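Local coordinates for protein formimidoylglutamase (Bacillus subtilis, PDB 3M1R) that catalyses the manganese-dependent hydrolysis of N-formimidoyl-L-glutamate to L-glutamate and formamide, a step in histidine degradation, at residues 23-28 against 308-313; 134-139 against 239-244. All blocks are in the same frame, centred on the assembly; numbering follows the deposited sequence.

Interaction 1: 23-28 against 308-313; sequences TKMSDL and VLLHAL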
loop_
_atom_site.group_PDB
_atom_site.type_symbol
_atom_site.label_atom_id
_atom_site.label_comp_id
_atom_site.label_asym_id
_atom_site.label_seq_id
_atom_site.Cartn_x
_atom_site.Cartn_y
_atom_site.Cartn_z
ATOM N N THR D 23 27.975 17.836 5.203
ATOM C CA THR D 23 27.150 19.031 5.165
ATOM C C THR D 23 25.963 18.781 4.259
ATOM O O THR D 23 26.123 18.692 3.042
ATOM C CB THR D 23 27.877 20.255 4.625
ATOM O OG1 THR D 23 28.959 20.597 5.501
ATOM C CG2 THR D 23 26.894 21.420 4.559
ATOM N N LYS D 24 24.782 18.681 4.865
ATOM C CA LYS D 24 23.537 18.473 4.141
ATOM C C LYS D 24 22.785 19.787 4.094
ATOM O O LYS D 24 23.127 20.716 4.827
ATOM C CB LYS D 24 22.704 17.398 4.840
ATOM C CG LYS D 24 23.402 16.051 4.856
ATOM C CD LYS D 24 22.546 14.972 5.471
ATOM C CE LYS D 24 22.158 15.326 6.905
ATOM N NZ LYS D 24 21.171 14.353 7.487
HETATM N N MSE D 25 21.766 19.872 3.240
HETATM C CA MSE D 25 21.030 21.115 3.104
HETATM C C MSE D 25 20.442 21.530 4.450
HETATM O O MSE D 25 20.303 22.717 4.743
HETATM C CB MSE D 25 19.946 20.995 2.026
HETATM C CG MSE D 25 20.509 20.962 0.612
HETATM SE SE MSE D 25 21.520 22.597 0.131
HETATM C CE MSE D 25 19.999 23.819 -0.045
ATOM N N SER D 26 20.107 20.545 5.276
ATOM C CA SER D 26 19.571 20.843 6.602
ATOM C C SER D 26 20.527 21.683 7.454
ATOM O O SER D 26 20.094 22.371 8.368
ATOM C CB SER D 26 19.249 19.566 7.346
ATOM O OG SER D 26 20.299 18.641 7.184
ATOM N N ASP D 27 21.821 21.611 7.161
ATOM C CA ASP D 27 22.809 22.360 7.927
ATOM C C ASP D 27 22.884 23.795 7.427
ATOM O O ASP D 27 23.501 24.637 8.064
ATOM C CB ASP D 27 24.187 21.693 7.832
ATOM C CG ASP D 27 24.174 20.256 8.335
ATOM O OD1 ASP D 27 23.619 20.007 9.426
ATOM O OD2 ASP D 27 24.722 19.376 7.641
ATOM N N LEU D 28 22.249 24.072 6.290
ATOM C CA LEU D 28 22.409 25.376 5.628
ATOM C C LEU D 28 21.111 26.166 5.474
ATOM O O LEU D 28 21.123 27.310 5.045
ATOM C CB LEU D 28 23.040 25.190 4.252
ATOM C CG LEU D 28 24.465 24.668 4.211
ATOM C CD1 LEU D 28 24.765 24.142 2.850
ATOM C CD2 LEU D 28 25.416 25.804 4.556
ATOM N N VAL D 308 15.937 19.034 -8.664
ATOM C CA VAL D 308 15.751 20.204 -9.512
ATOM C C VAL D 308 16.218 21.465 -8.770
ATOM O O VAL D 308 16.797 22.368 -9.365
ATOM C CB VAL D 308 14.280 20.383 -9.939
ATOM C CG1 VAL D 308 14.102 21.685 -10.667
ATOM C CG2 VAL D 308 13.802 19.198 -10.788
ATOM N N LEU D 309 15.934 21.531 -7.474
ATOM C CA LEU D 309 16.346 22.655 -6.645
ATOM C C LEU D 309 17.877 22.714 -6.538
ATOM O O LEU D 309 18.486 23.761 -6.762
ATOM C CB LEU D 309 15.723 22.545 -5.251
ATOM C CG LEU D 309 14.510 23.442 -4.976
ATOM C CD1 LEU D 309 13.948 24.029 -6.263
ATOM C CD2 LEU D 309 13.431 22.717 -4.164
ATOM N N LEU D 310 18.483 21.579 -6.211
ATOM C CA LEU D 310 19.932 21.467 -6.148
ATOM C C LEU D 310 20.604 21.892 -7.450
ATOM O O LEU D 310 21.575 22.623 -7.405
ATOM C CB LEU D 310 20.356 20.056 -5.743
ATOM C CG LEU D 310 19.974 19.723 -4.296
ATOM C CD1 LEU D 310 20.161 18.246 -3.992
ATOM C CD2 LEU D 310 20.792 20.565 -3.324
ATOM N N HIS D 311 20.071 21.469 -8.599
ATOM C CA HIS D 311 20.698 21.769 -9.878
ATOM C C HIS D 311 20.471 23.213 -10.316
ATOM O O HIS D 311 21.306 23.802 -10.977
ATOM C CB HIS D 311 20.281 20.777 -10.966
ATOM C CG HIS D 311 20.950 19.443 -10.851
ATOM N ND1 HIS D 311 21.990 19.053 -11.669
ATOM C CD2 HIS D 311 20.730 18.402 -10.006
ATOM C CE1 HIS D 311 22.388 17.837 -11.332
ATOM N NE2 HIS D 311 21.632 17.417 -10.332
ATOM N N ALA D 312 19.354 23.793 -9.921
ATOM C CA ALA D 312 19.151 25.208 -10.150
ATOM C C ALA D 312 20.130 26.020 -9.311
ATOM O O ALA D 312 20.739 26.966 -9.802
ATOM C CB ALA D 312 17.701 25.612 -9.844
ATOM N N LEU D 313 20.267 25.663 -8.041
ATOM C CA LEU D 313 21.204 26.351 -7.150
ATOM C C LEU D 313 22.606 26.245 -7.729
ATOM O O LEU D 313 23.361 27.212 -7.747
ATOM C CB LEU D 313 21.199 25.703 -5.775
ATOM C CG LEU D 313 20.586 26.329 -4.517
ATOM C CD1 LEU D 313 19.938 27.691 -4.700
ATOM C CD2 LEU D 313 19.633 25.332 -3.892
#

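Interaction 2: 134-139 against 239-244; sequences YSTIKA and FIFISV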
loop_
_atom_site.group_PDB
_atom_site.type_symbol
_atom_site.label_atom_id
_atom_site.label_comp_id
_atom_site.label_asym_id
_atom_site.label_seq_id
_atom_site.Cartn_x
_atom_site.Cartn_y
_atom_site.Cartn_z
ATOM N N TYR D 134 -0.105 31.591 -12.121
ATOM C CA TYR D 134 -0.661 32.884 -12.464
ATOM C C TYR D 134 -0.194 33.937 -11.472
ATOM O O TYR D 134 0.351 34.967 -11.867
ATOM C CB TYR D 134 -2.180 32.857 -12.495
ATOM C CG TYR D 134 -2.770 34.237 -12.545
ATOM C CD1 TYR D 134 -2.932 34.900 -13.758
ATOM C CD2 TYR D 134 -3.167 34.886 -11.381
ATOM C CE1 TYR D 134 -3.479 36.167 -13.812
ATOM C CE2 TYR D 134 -3.721 36.167 -11.427
ATOM C CZ TYR D 134 -3.863 36.797 -12.645
ATOM O OH TYR D 134 -4.401 38.060 -12.701
ATOM N N SER D 135 -0.409 33.685 -10.182
ATOM C CA SER D 135 -0.059 34.679 -9.164
ATOM C C SER D 135 1.459 34.925 -9.026
ATOM O O SER D 135 1.893 36.054 -8.813
ATOM C CB SER D 135 -0.684 34.326 -7.809
ATOM O OG SER D 135 -2.104 34.353 -7.869
ATOM N N THR D 136 2.264 33.877 -9.142
ATOM C CA THR D 136 3.703 34.032 -8.934
ATOM C C THR D 136 4.323 34.861 -10.053
ATOM O O THR D 136 4.981 35.863 -9.797
ATOM C CB THR D 136 4.402 32.676 -8.851
ATOM O OG1 THR D 136 3.923 31.848 -9.912
ATOM C CG2 THR D 136 4.086 32.020 -7.540
ATOM N N ILE D 137 4.091 34.439 -11.292
ATOM C CA ILE D 137 4.562 35.154 -12.473
ATOM C C ILE D 137 4.076 36.600 -12.549
ATOM O O ILE D 137 4.851 37.505 -12.840
ATOM C CB ILE D 137 4.195 34.395 -13.750
ATOM C CG1 ILE D 137 4.965 33.077 -13.789
ATOM C CG2 ILE D 137 4.513 35.217 -14.962
ATOM C CD1 ILE D 137 4.576 32.165 -14.920
ATOM N N LYS D 138 2.800 36.827 -12.276
ATOM C CA LYS D 138 2.285 38.190 -12.257
ATOM C C LYS D 138 3.078 39.079 -11.288
ATOM O O LYS D 138 3.302 40.250 -11.562
ATOM C CB LYS D 138 0.812 38.174 -11.873
ATOM C CG LYS D 138 0.119 39.529 -11.775
ATOM C CD LYS D 138 -1.396 39.297 -11.642
ATOM C CE LYS D 138 -2.085 40.345 -10.780
ATOM N NZ LYS D 138 -3.362 39.802 -10.210
ATOM N N ALA D 139 3.485 38.519 -10.151
ATOM C CA ALA D 139 4.255 39.268 -9.167
ATOM C C ALA D 139 5.633 39.554 -9.723
ATOM O O ALA D 139 6.129 40.668 -9.620
ATOM C CB ALA D 139 4.364 38.496 -7.871
ATOM N N PHE D 239 14.055 39.607 -17.847
ATOM C CA PHE D 239 14.230 38.520 -16.883
ATOM C C PHE D 239 13.645 37.215 -17.396
ATOM O O PHE D 239 12.781 37.210 -18.274
ATOM C CB PHE D 239 13.546 38.853 -15.558
ATOM C CG PHE D 239 13.956 40.171 -14.975
ATOM C CD1 PHE D 239 13.316 41.340 -15.355
ATOM C CD2 PHE D 239 14.969 40.239 -14.033
ATOM C CE1 PHE D 239 13.685 42.551 -14.818
ATOM C CE2 PHE D 239 15.344 41.453 -13.488
ATOM C CZ PHE D 239 14.700 42.609 -13.882
ATOM N N ILE D 240 14.109 36.108 -16.829
ATOM C CA ILE D 240 13.543 34.807 -17.138
ATOM C C ILE D 240 13.014 34.168 -15.860
ATOM O O ILE D 240 13.617 34.318 -14.797
ATOM C CB ILE D 240 14.570 33.881 -17.805
ATOM C CG1 ILE D 240 15.736 33.618 -16.862
ATOM C CG2 ILE D 240 15.080 34.494 -19.105
ATOM C CD1 ILE D 240 16.985 33.160 -17.573
ATOM N N PHE D 241 11.862 33.498 -15.963
ATOM C CA PHE D 241 11.289 32.752 -14.852
ATOM C C PHE D 241 11.139 31.309 -15.290
ATOM O O PHE D 241 10.655 31.029 -16.380
ATOM C CB PHE D 241 9.936 33.342 -14.442
ATOM C CG PHE D 241 9.273 32.619 -13.285
ATOM C CD1 PHE D 241 9.604 32.925 -11.974
ATOM C CD2 PHE D 241 8.307 31.657 -13.514
ATOM C CE1 PHE D 241 8.992 32.277 -10.912
ATOM C CE2 PHE D 241 7.682 31.005 -12.455
ATOM C CZ PHE D 241 8.021 31.318 -11.153
ATOM N N ILE D 242 11.590 30.397 -14.446
ATOM C CA ILE D 242 11.571 28.987 -14.769
ATOM C C ILE D 242 10.410 28.326 -14.043
ATOM O O ILE D 242 10.379 28.305 -12.815
ATOM C CB ILE D 242 12.870 28.294 -14.324
ATOM C CG1 ILE D 242 14.095 28.922 -14.990
ATOM C CG2 ILE D 242 12.814 26.802 -14.630
ATOM C CD1 ILE D 242 15.380 28.305 -14.477
ATOM N N SER D 243 9.456 27.794 -14.803
ATOM C CA SER D 243 8.342 27.058 -14.214
ATOM C C SER D 243 8.440 25.581 -14.536
ATOM O O SER D 243 8.275 25.167 -15.685
ATOM C CB SER D 243 6.995 27.605 -14.699
ATOM O OG SER D 243 5.919 26.984 -13.997
ATOM N N VAL D 244 8.702 24.780 -13.517
ATOM C CA VAL D 244 8.796 23.348 -13.723
ATOM C C VAL D 244 7.539 22.633 -13.246
ATOM O O VAL D 244 7.260 22.569 -12.048
ATOM C CB VAL D 244 9.992 22.738 -13.001
ATOM C CG1 VAL D 244 10.019 21.231 -13.286
ATOM C CG2 VAL D 244 11.267 23.405 -13.469
#

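Interaction 1: 23-28 against 308-313
Met25 reaches Leu310 and Leu313 with no ring or carboxylate of the two segments between them; the His311 ring and the Asp27 carboxylate both lie away from the contact. The His311 ring belongs to the subunit boundary, where it pairs edge-to-face with Phe194 of the second subunit, which also packs against Leu310, and its NE2 binds a PEG molecule probably left from crystallisation. On the loop, Asp27 OD2 receives Lys24 N at 2.9 Å on its anti side, 29° out of the carboxylate plane, and Asp27 N returns a bond to Lys24 O. These two bonds pin the turn from which Met25 projects.

Met25, a selenomethionine in this model, has CG beside its backbone N (chi1 -72°) and bends again at chi2 and chi3, so that three successive atoms meet the helix. Its CG lies 4.0 Å from Leu310 CD2, and SE is almost as near to that same methyl. Met25 and Leu310 run alongside one another, pointing opposite ways. Leu313, one turn further along, is approached tip to tip, with Met25 CE 4.2 Å from Leu313 CD2.

The contact joins the loop before strand 29-31 to helix 300-318. Leu68 of helix 60-69 touches both Met25 and Leu310. With only methyl, methylene and selenium surfaces meeting, the contact rests on shape and on exclusion of water, with no directional bond between the segments.

Interaction 2: 134-139 against 239-244
Thr136 and Ile137 of helix 133-141 meet Phe241 of strand 239-245. The helix lies over the central parallel sheet of the arginase-family alpha/beta fold, to which that strand belongs. Along the helix, Tyr134 comes first and faces elsewhere: its OH takes Lys138 NZ at 3.2 Å, one turn on, and also bonds Glu178. Ser135 likewise turns to helix 100-117, where its OG bonds the backbone O of His104.

Thr136 is the first to face the strand. Its OG1 passes Phe241 CZ at 4.3 Å, a looser approach than that of its neighbour, and finds its polar partners in Glu287 OE1 and the backbone O of Ile132. Ile137 carries the main contact. With CG1 beside the backbone N (chi1 -66°) and chi2 extended at 173°, its longer branch runs out to the ring, and CG1 comes within 3.6 Å of Phe241 CD2. CD1 follows at 4.0 Å from the same Phe241 CD2, so both carbons of the branch lie by Phe241 CD2 and CE2, meeting the ring obliquely. The CB of Phe241 points toward the helix, and CG anti to the backbone N (chi1 180°) carries the ring to Ile137.

Cut back to an alanine, Ile137 would lose CG1 and CD1, which is likely to open a gap between Phe241, Phe172 and Leu175 and leave the ring freer to turn. A bound calcium ion, in the site probably filled by manganese in the working enzyme, is about 11 Å from the Ile137 side chain, so the contact lies behind the metal site and does not form it. Beside Phe241, one carboxylate spans both segments: Glu287 OE1 bonds Thr136 OG1 and Glu287 OE2 bonds Ser243 OG.

In the fold
Both contacts are buried, interaction 2 nearer the centre of the chain (about 9 Å from it, centre to centre) than interaction 1 (about 14 Å), which has a second subunit next to it. They share no element, yet strand 283-289 connects them. Val308 and Ala312 of helix 300-318 pack on its Ile286, while Phe241 touches Glu287, the next residue, so the two helices lie over opposite faces of the sheet. Interaction 1 ties a loop early in the chain to a late helix through apolar side chains alone. Interaction 2 sets a branched aliphatic side chain against an aromatic ring, with buried hydroxyls and a carboxylate alongside, nearer the metal site.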